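Local coordinates for protein endoglycosidase (Bacteroides thetaiotaomicron, PDB 6Q64) that probably hydrolyses glycosidic bonds in complex N-glycans, acting as an endoglycosidase of glycoside hydrolase family 18, at residues R56-Q61 with L94-D99; G105-L110 with G139-P144; Y337-P340 with P344-W347. The protein carries 1 engineered substitution. One frame throughout, in Å; residues are numbered along the deposited sequence.

In the fold
All three contacts are made by connections and helices around the eight-stranded parallel sheet of one TIM barrel, and they follow one another along the chain without overlapping. Contact 1 ties helix 53-65, ahead of the first strand, to the loop that leads into strand 100-102. Contact 2 joins the loops that follow strands 100-102 and 128-135. Contact 3 folds the connection between strand 329-333 and the last helix, 346-358, back on itself. Contacts 1 and 3 touch, centres about 18 Å apart, with Tyr345 packed on Leu94 and Pro95; the closed barrel thus brings its first and last helices to one turn. Contact 2 stands apart, its centre about 30 Å from that of contact 1.

Contact 1 (R56-Q61 with L94-D99); sequences REYFAQ and LPDSVD
Phe59 and Asp96 mark the nearest approach of the two backbones, yet their CA atoms stay 8.7 Å apart, so helix and loop meet through side chains alone. Residues 56-61 are helical throughout. Residues 94-99 have no regular structure, but a type I beta turn runs from Pro95 to Val98 and is closed by Val98 N donating to Pro95 O over 3.1 Å. Asp96 stands at the second position of this turn, with its CB directed at the helix. Tyr58 reaches out to meet it: its CG lies anti to the backbone N (chi1 164°), which carries the phenol off the helix toward the loop. Tyr58 OH donates a hydrogen bond to Asp96 OD2, modelled at 2.4 Å, a value too short to be taken literally. The carboxylate oxygen comes in at the edge of the phenol ring, close to its plane, while the two planes are turned 49° against each other. Phe59 meets the carboxylate at about a right angle, its CE1 4.1 Å from Asp96 OD2. It also backs the tyrosine, since Tyr58 CD2 sits 3.7 Å above the plane of the Phe59 ring, over its centre. Asp96 OD1 forms a salt bridge with Lys125, so both carboxylate oxygens are engaged and its rotation is probably restrained. The result is a side-chain bridge from the helix preceding the first TIM-barrel strand to the loop entering strand 100-102 at its N-terminal end. Around it, Arg66 binds Asp96 O and bridges to Asp99, while Pro95 and Val98 rest on helix 346-358, leaving the turn between the first helix and the last.

Contact 2 (G105-L110 with G139-P144); sequences GTRGYL and GDQLTP
Arg107 and Gln141 link two loops of the TIM barrel, those that follow the adjacent strands 100-102 and 128-135 at their C-terminal ends, the side on which barrel enzymes generally carry their active sites. The compact part of the contact is a single polar junction. Gln141 OE1 accepts from Arg107 NE at 2.9 Å, with an N-H...O angle of 134°, and takes a second, weak hydrogen bond from Arg107 NH2 at 3.2 Å. One amide oxygen thus spans two donors along one edge of the guanidinium. NE lies in the carbonyl plane of the amide, on a lone pair of OE1, but OE1 itself is tilted 27° out of the guanidinium plane, and the two flat groups stand 68° apart. Bends at chi2 and chi3 of Arg107 swing the guanidinium back beside its own loop, where NH1 makes a weak bond to Thr106 O. Both side chains also touch Trp133 of strand 128-135, which places the pair beside that strand.

Around this junction the contact is loose. The CA atoms of Arg107 and Gln141 are 8.1 Å apart, and Gln141 is exposed. Leu142, next to the bridge, turns instead to Tyr169, Ala172 and Ile173 of helix 162-179. The guanidinium itself is more closely approached: over one face Gly105 O sits 3.4 Å above its plane, over its centre.

Contact 3 (Y337-P340 with P344-W347); sequences YDYP and PYKW
Asp338 supplies the polar half of this contact, receiving N-H groups where helix 346-358 begins just after Tyr345, its N-cap residue. The straightest bond is Trp347 N to Asp338 OD1, 3.2 Å long at 177°, made on the syn lone pair. The chi1 of Asp338, -164°, turns its carboxylate away from its own backbone N and against the helix start, where its charge is probably favoured. Asp338 OD2 accepts from Leu348 N, and Asp338 OD1 also accepts from Asn341 ND2. With an alanine here, the N-H groups of Trp347 and Leu348 and the Asn341 amide would probably lose their acceptor. Between backbones, Tyr345 N donates to Asp338 O over 2.8 Å, and Pro344 CA makes a CA-H...O contact with Tyr339 O at 3.2 Å.

The apolar half centres on Tyr339. Pro344 CB makes a CH-pi contact over one face of its ring, 4.1 Å from the centroid and 17° off the normal. Tyr345 CE2 comes in at the edge of the same ring, 3.9 Å from Tyr339 CD2.

This connection joins the last TIM-barrel strand, 329-333, to the last helix, 346-358, its aspartate accepting first-turn N-H groups; Tyr345 packs on Leu94 and Pro95, ahead of strand 100-102.

Contact 1 (R56-Q61 with L94-D99)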
loop_
_atom_site.group_PDB
_atom_site.type_symbol
_atom_site.label_atom_id
_atom_site.label_comp_id
_atom_site.label_asym_id
_atom_site.label_seq_id
_atom_site.Cartn_x
_atom_site.Cartn_y
_atom_site.Cartn_z
ATOM N N ARG A 56 25.167 -7.431 6.976
ATOM C CA ARG A 56 25.123 -5.992 6.806
ATOM C C ARG A 56 25.144 -5.644 5.306
ATOM O O ARG A 56 24.242 -4.892 4.878
ATOM C CB ARG A 56 26.292 -5.352 7.562
ATOM C CG ARG A 56 25.856 -4.628 8.825
ATOM C CD ARG A 56 26.726 -4.877 10.038
ATOM N NE ARG A 56 28.028 -4.241 9.936
ATOM C CZ ARG A 56 29.039 -4.485 10.753
ATOM N NH1 ARG A 56 28.883 -5.344 11.742
ATOM N NH2 ARG A 56 30.194 -3.866 10.585
ATOM N N GLU A 57 26.129 -6.182 4.575
ATOM C CA GLU A 57 26.389 -5.927 3.141
ATOM C C GLU A 57 25.193 -6.452 2.349
ATOM O O GLU A 57 24.756 -5.754 1.411
ATOM C CB GLU A 57 27.737 -6.531 2.703
ATOM C CG GLU A 57 28.064 -6.380 1.199
ATOM C CD GLU A 57 28.046 -4.976 0.560
ATOM O OE1 GLU A 57 28.907 -4.128 0.937
ATOM O OE2 GLU A 57 27.185 -4.716 -0.345
ATOM N N TYR A 58 24.663 -7.619 2.714
ATOM C CA TYR A 58 23.508 -8.226 2.013
ATOM C C TYR A 58 22.368 -7.218 2.033
ATOM O O TYR A 58 21.777 -7.021 0.999
ATOM C CB TYR A 58 23.007 -9.519 2.661
ATOM C CG TYR A 58 21.630 -9.941 2.193
ATOM C CD1 TYR A 58 21.410 -10.290 0.874
ATOM C CD2 TYR A 58 20.524 -9.926 3.042
ATOM C CE1 TYR A 58 20.146 -10.655 0.424
ATOM C CE2 TYR A 58 19.248 -10.290 2.610
ATOM C CZ TYR A 58 19.057 -10.664 1.289
ATOM O OH TYR A 58 17.831 -11.052 0.814
ATOM N N PHE A 59 22.020 -6.656 3.189
ATOM C CA PHE A 59 20.801 -5.811 3.310
ATOM C C PHE A 59 21.094 -4.428 2.719
ATOM O O PHE A 59 20.142 -3.699 2.474
ATOM C CB PHE A 59 20.310 -5.695 4.755
ATOM C CG PHE A 59 19.604 -6.906 5.308
ATOM C CD1 PHE A 59 18.413 -7.345 4.765
ATOM C CD2 PHE A 59 20.104 -7.583 6.404
ATOM C CE1 PHE A 59 17.754 -8.445 5.284
ATOM C CE2 PHE A 59 19.433 -8.678 6.926
ATOM C CZ PHE A 59 18.263 -9.115 6.363
ATOM N N ALA A 60 22.371 -4.076 2.527
ATOM C CA ALA A 60 22.801 -2.822 1.864
ATOM C C ALA A 60 22.393 -2.886 0.386
ATOM O O ALA A 60 21.858 -1.879 -0.117
ATOM C CB ALA A 60 24.284 -2.610 2.025
ATOM N N GLN A 61 22.595 -4.029 -0.268
ATOM C CA GLN A 61 22.153 -4.241 -1.663
ATOM C C GLN A 61 20.628 -4.247 -1.700
ATOM O O GLN A 61 20.068 -3.776 -2.704
ATOM C CB GLN A 61 22.632 -5.563 -2.228
ATOM C CG GLN A 61 24.057 -5.857 -1.835
ATOM C CD GLN A 61 25.005 -5.616 -2.971
ATOM O OE1 GLN A 61 24.846 -4.656 -3.724
ATOM N NE2 GLN A 61 25.987 -6.507 -3.088
ATOM N N LEU A 94 9.163 -10.419 6.588
ATOM C CA LEU A 94 8.503 -10.490 5.299
ATOM C C LEU A 94 9.552 -10.812 4.253
ATOM O O LEU A 94 10.713 -10.485 4.423
ATOM C CB LEU A 94 7.882 -9.134 4.991
ATOM C CG LEU A 94 6.605 -8.794 5.740
ATOM C CD1 LEU A 94 6.268 -7.314 5.563
ATOM C CD2 LEU A 94 5.490 -9.690 5.243
ATOM N N PRO A 95 9.159 -11.356 3.096
ATOM C CA PRO A 95 10.080 -11.487 1.970
ATOM C C PRO A 95 10.841 -10.181 1.717
ATOM O O PRO A 95 10.269 -9.112 1.822
ATOM C CB PRO A 95 9.152 -11.810 0.812
ATOM C CG PRO A 95 7.957 -12.504 1.477
ATOM C CD PRO A 95 7.790 -11.801 2.800
ATOM N N ASP A 96 12.135 -10.301 1.461
ATOM C CA ASP A 96 13.069 -9.157 1.314
ATOM C C ASP A 96 12.669 -8.307 0.100
ATOM O O ASP A 96 13.120 -7.190 0.022
ATOM C CB ASP A 96 14.516 -9.652 1.203
ATOM C CG ASP A 96 15.019 -10.282 2.487
ATOM O OD1 ASP A 96 14.320 -10.093 3.525
ATOM O OD2 ASP A 96 16.124 -10.919 2.456
ATOM N N SER A 97 11.856 -8.832 -0.803
ATOM C CA SER A 97 11.414 -8.182 -2.061
ATOM C C SER A 97 10.180 -7.294 -1.820
ATOM O O SER A 97 9.765 -6.601 -2.750
ATOM C CB SER A 97 11.070 -9.256 -3.076
ATOM O OG SER A 97 10.126 -10.191 -2.517
ATOM N N VAL A 98 9.548 -7.353 -0.652
ATOM C CA VAL A 98 8.444 -6.418 -0.304
ATOM C C VAL A 98 9.021 -5.021 -0.071
ATOM O O VAL A 98 9.859 -4.895 0.802
ATOM C CB VAL A 98 7.700 -6.917 0.935
ATOM C CG1 VAL A 98 6.949 -5.800 1.601
ATOM C CG2 VAL A 98 6.755 -8.056 0.589
ATOM N N ASP A 99 8.515 -4.002 -0.778
ATOM C CA ASP A 99 9.020 -2.600 -0.719
ATOM C C ASP A 99 8.303 -1.805 0.356
ATOM O O ASP A 99 8.992 -1.047 1.071
ATOM C CB ASP A 99 8.828 -1.889 -2.043
ATOM C CG ASP A 99 9.756 -2.503 -3.057
ATOM O OD1 ASP A 99 10.957 -2.262 -2.939
ATOM O OD2 ASP A 99 9.275 -3.269 -3.885
#

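Contact 2 (G105-L110 with G139-P144)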
loop_
_atom_site.group_PDB
_atom_site.type_symbol
_atom_site.label_atom_id
_atom_site.label_comp_id
_atom_site.label_asym_id
_atom_site.label_seq_id
_atom_site.Cartn_x
_atom_site.Cartn_y
_atom_site.Cartn_z
ATOM N N GLY A 105 -5.842 -2.831 9.997
ATOM C CA GLY A 105 -6.454 -2.959 11.325
ATOM C C GLY A 105 -5.763 -2.100 12.368
ATOM O O GLY A 105 -6.484 -1.558 13.247
ATOM N N THR A 106 -4.433 -1.971 12.322
ATOM C CA THR A 106 -3.687 -1.287 13.412
ATOM C C THR A 106 -3.932 0.209 13.296
ATOM O O THR A 106 -4.017 0.675 12.171
ATOM C CB THR A 106 -2.191 -1.594 13.394
ATOM O OG1 THR A 106 -1.711 -0.906 12.240
ATOM C CG2 THR A 106 -1.893 -3.082 13.396
ATOM N N ARG A 107 -4.058 0.903 14.423
ATOM C CA ARG A 107 -4.520 2.315 14.507
ATOM C C ARG A 107 -3.471 3.122 15.264
ATOM O O ARG A 107 -2.852 3.994 14.667
ATOM C CB ARG A 107 -5.899 2.391 15.186
ATOM C CG ARG A 107 -6.930 3.226 14.431
ATOM C CD ARG A 107 -6.935 2.930 12.928
ATOM N NE ARG A 107 -8.002 2.049 12.455
ATOM C CZ ARG A 107 -7.896 1.148 11.470
ATOM N NH1 ARG A 107 -6.754 0.937 10.828
ATOM N NH2 ARG A 107 -8.954 0.433 11.135
ATOM N N GLY A 108 -3.285 2.817 16.538
ATOM C CA GLY A 108 -2.276 3.469 17.381
ATOM C C GLY A 108 -1.849 2.530 18.481
ATOM O O GLY A 108 -1.806 1.308 18.224
ATOM N N TYR A 109 -1.521 3.092 19.642
ATOM C CA TYR A 109 -1.115 2.344 20.855
ATOM C C TYR A 109 -0.192 1.162 20.496
ATOM O O TYR A 109 -0.544 0.042 20.907
ATOM C CB TYR A 109 -2.382 1.826 21.535
ATOM C CG TYR A 109 -3.318 2.867 22.105
ATOM C CD1 TYR A 109 -2.985 3.549 23.266
ATOM C CD2 TYR A 109 -4.574 3.099 21.557
ATOM C CE1 TYR A 109 -3.849 4.461 23.850
ATOM C CE2 TYR A 109 -5.450 4.011 22.126
ATOM C CZ TYR A 109 -5.083 4.695 23.274
ATOM O OH TYR A 109 -5.906 5.607 23.856
ATOM N N LEU A 110 0.918 1.374 19.761
ATOM C CA LEU A 110 1.882 0.303 19.362
ATOM C C LEU A 110 2.690 -0.205 20.574
ATOM O O LEU A 110 3.107 0.625 21.417
ATOM C CB LEU A 110 2.850 0.825 18.292
ATOM C CG LEU A 110 2.261 1.203 16.924
ATOM C CD1 LEU A 110 3.379 1.467 15.920
ATOM C CD2 LEU A 110 1.309 0.151 16.363
ATOM N N GLY A 139 -14.772 13.220 10.120
ATOM C CA GLY A 139 -14.272 12.479 11.289
ATOM C C GLY A 139 -14.367 10.990 11.035
ATOM O O GLY A 139 -15.512 10.496 10.902
ATOM N N ASP A 140 -13.233 10.303 10.934
ATOM C CA ASP A 140 -13.241 8.839 10.708
ATOM C C ASP A 140 -12.023 8.245 11.408
ATOM O O ASP A 140 -10.912 8.529 10.945
ATOM C CB ASP A 140 -13.306 8.494 9.217
ATOM C CG ASP A 140 -14.683 8.039 8.726
ATOM O OD1 ASP A 140 -15.685 8.281 9.416
ATOM O OD2 ASP A 140 -14.747 7.450 7.638
ATOM N N GLN A 141 -12.246 7.514 12.510
ATOM C CA GLN A 141 -11.213 6.710 13.220
ATOM C C GLN A 141 -10.286 7.612 14.035
ATOM O O GLN A 141 -9.348 7.067 14.611
ATOM C CB GLN A 141 -10.315 5.903 12.267
ATOM C CG GLN A 141 -11.064 4.952 11.340
ATOM C CD GLN A 141 -11.565 3.738 12.080
ATOM O OE1 GLN A 141 -10.827 2.776 12.293
ATOM N NE2 GLN A 141 -12.821 3.779 12.499
ATOM N N LEU A 142 -10.482 8.930 14.052
ATOM C CA LEU A 142 -9.711 9.818 14.961
ATOM C C LEU A 142 -10.698 10.594 15.820
ATOM O O LEU A 142 -10.271 11.534 16.527
ATOM C CB LEU A 142 -8.810 10.771 14.171
ATOM C CG LEU A 142 -7.609 10.158 13.447
ATOM C CD1 LEU A 142 -6.751 11.262 12.838
ATOM C CD2 LEU A 142 -6.757 9.292 14.369
ATOM N N THR A 143 -11.966 10.195 15.777
ATOM C CA THR A 143 -13.039 10.914 16.506
ATOM C C THR A 143 -13.149 10.191 17.847
ATOM O O THR A 143 -13.436 8.995 17.881
ATOM C CB THR A 143 -14.256 11.176 15.584
ATOM O OG1 THR A 143 -15.398 11.465 16.392
ATOM C CG2 THR A 143 -14.579 10.079 14.585
ATOM N N PRO A 144 -12.836 10.873 18.982
ATOM C CA PRO A 144 -12.774 10.224 20.287
ATOM C C PRO A 144 -14.160 9.770 20.759
ATOM O O PRO A 144 -15.145 10.274 20.221
ATOM C CB PRO A 144 -12.196 11.300 21.232
ATOM C CG PRO A 144 -12.499 12.614 20.574
ATOM C CD PRO A 144 -12.540 12.312 19.089
#

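Contact 3 (Y337-P340 with P344-W347)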
loop_
_atom_site.group_PDB
_atom_site.type_symbol
_atom_site.label_atom_id
_atom_site.label_comp_id
_atom_site.label_asym_id
_atom_site.label_seq_id
_atom_site.Cartn_x
_atom_site.Cartn_y
_atom_site.Cartn_z
ATOM N N TYR A 337 -1.757 -14.545 4.809
ATOM C CA TYR A 337 -2.433 -15.849 4.551
ATOM C C TYR A 337 -1.624 -16.689 3.551
ATOM O O TYR A 337 -2.033 -17.831 3.299
ATOM C CB TYR A 337 -3.864 -15.643 4.046
ATOM C CG TYR A 337 -4.855 -15.215 5.105
ATOM C CD1 TYR A 337 -4.583 -14.144 5.938
ATOM C CD2 TYR A 337 -6.068 -15.872 5.278
ATOM C CE1 TYR A 337 -5.489 -13.709 6.888
ATOM C CE2 TYR A 337 -6.981 -15.468 6.239
ATOM C CZ TYR A 337 -6.689 -14.374 7.039
ATOM O OH TYR A 337 -7.555 -13.924 7.990
ATOM N N ASP A 338 -0.539 -16.134 3.005
ATOM C CA ASP A 338 0.388 -16.775 2.032
ATOM C C ASP A 338 1.497 -17.494 2.813
ATOM O O ASP A 338 2.238 -18.326 2.212
ATOM C CB ASP A 338 0.999 -15.695 1.127
ATOM C CG ASP A 338 1.676 -16.122 -0.168
ATOM O OD1 ASP A 338 1.568 -17.323 -0.576
ATOM O OD2 ASP A 338 2.283 -15.221 -0.780
ATOM N N TYR A 339 1.652 -17.121 4.082
ATOM C CA TYR A 339 2.652 -17.708 5.000
ATOM C C TYR A 339 2.397 -19.206 5.172
ATOM O O TYR A 339 3.313 -19.990 4.998
ATOM C CB TYR A 339 2.704 -16.949 6.324
ATOM C CG TYR A 339 3.853 -17.403 7.169
ATOM C CD1 TYR A 339 3.720 -18.504 8.014
ATOM C CD2 TYR A 339 5.096 -16.795 7.060
ATOM C CE1 TYR A 339 4.789 -18.961 8.770
ATOM C CE2 TYR A 339 6.176 -17.243 7.810
ATOM C CZ TYR A 339 6.019 -18.329 8.665
ATOM O OH TYR A 339 7.083 -18.769 9.392
ATOM N N PRO A 340 1.198 -19.696 5.540
ATOM C CA PRO A 340 1.017 -21.131 5.720
ATOM C C PRO A 340 1.330 -21.922 4.446
ATOM O O PRO A 340 1.243 -23.109 4.480
ATOM C CB PRO A 340 -0.456 -21.332 6.114
ATOM C CG PRO A 340 -0.960 -19.955 6.529
ATOM C CD PRO A 340 0.026 -18.934 5.987
ATOM N N PRO A 344 6.488 -20.758 2.501
ATOM C CA PRO A 344 5.802 -19.582 3.028
ATOM C C PRO A 344 6.040 -18.377 2.113
ATOM O O PRO A 344 7.192 -18.216 1.683
ATOM C CB PRO A 344 6.399 -19.353 4.427
ATOM C CG PRO A 344 7.707 -20.111 4.426
ATOM C CD PRO A 344 7.544 -21.224 3.412
ATOM N N TYR A 345 4.971 -17.589 1.891
ATOM C CA TYR A 345 4.862 -16.434 0.947
ATOM C C TYR A 345 5.128 -16.908 -0.500
ATOM O O TYR A 345 5.736 -16.196 -1.337
ATOM C CB TYR A 345 5.742 -15.263 1.392
ATOM C CG TYR A 345 5.111 -14.394 2.446
ATOM C CD1 TYR A 345 4.119 -13.487 2.128
ATOM C CD2 TYR A 345 5.479 -14.495 3.773
ATOM C CE1 TYR A 345 3.516 -12.701 3.099
ATOM C CE2 TYR A 345 4.902 -13.714 4.757
ATOM C CZ TYR A 345 3.913 -12.814 4.415
ATOM O OH TYR A 345 3.338 -12.039 5.370
ATOM N N LYS A 346 4.618 -18.099 -0.798
ATOM C CA LYS A 346 4.860 -18.810 -2.071
ATOM C C LYS A 346 4.587 -17.834 -3.213
ATOM O O LYS A 346 5.479 -17.628 -4.063
ATOM C CB LYS A 346 3.939 -20.033 -2.163
ATOM C CG LYS A 346 4.097 -20.882 -3.415
ATOM C CD LYS A 346 3.044 -21.931 -3.510
ATOM C CE LYS A 346 3.153 -22.812 -4.739
ATOM N NZ LYS A 346 1.923 -23.648 -4.894
ATOM N N TRP A 347 3.375 -17.287 -3.215
ATOM C CA TRP A 347 2.780 -16.626 -4.398
ATOM C C TRP A 347 3.406 -15.249 -4.558
ATOM O O TRP A 347 3.957 -14.951 -5.624
ATOM C CB TRP A 347 1.269 -16.569 -4.242
ATOM C CG TRP A 347 0.677 -17.937 -4.324
ATOM C CD1 TRP A 347 -0.060 -18.574 -3.376
ATOM C CD2 TRP A 347 0.788 -18.855 -5.418
ATOM N NE1 TRP A 347 -0.458 -19.806 -3.820
ATOM C CE2 TRP A 347 0.065 -20.014 -5.062
ATOM C CE3 TRP A 347 1.386 -18.791 -6.682
ATOM C CZ2 TRP A 347 -0.043 -21.112 -5.909
ATOM C CZ3 TRP A 347 1.289 -19.879 -7.520
ATOM C CH2 TRP A 347 0.603 -21.035 -7.121
#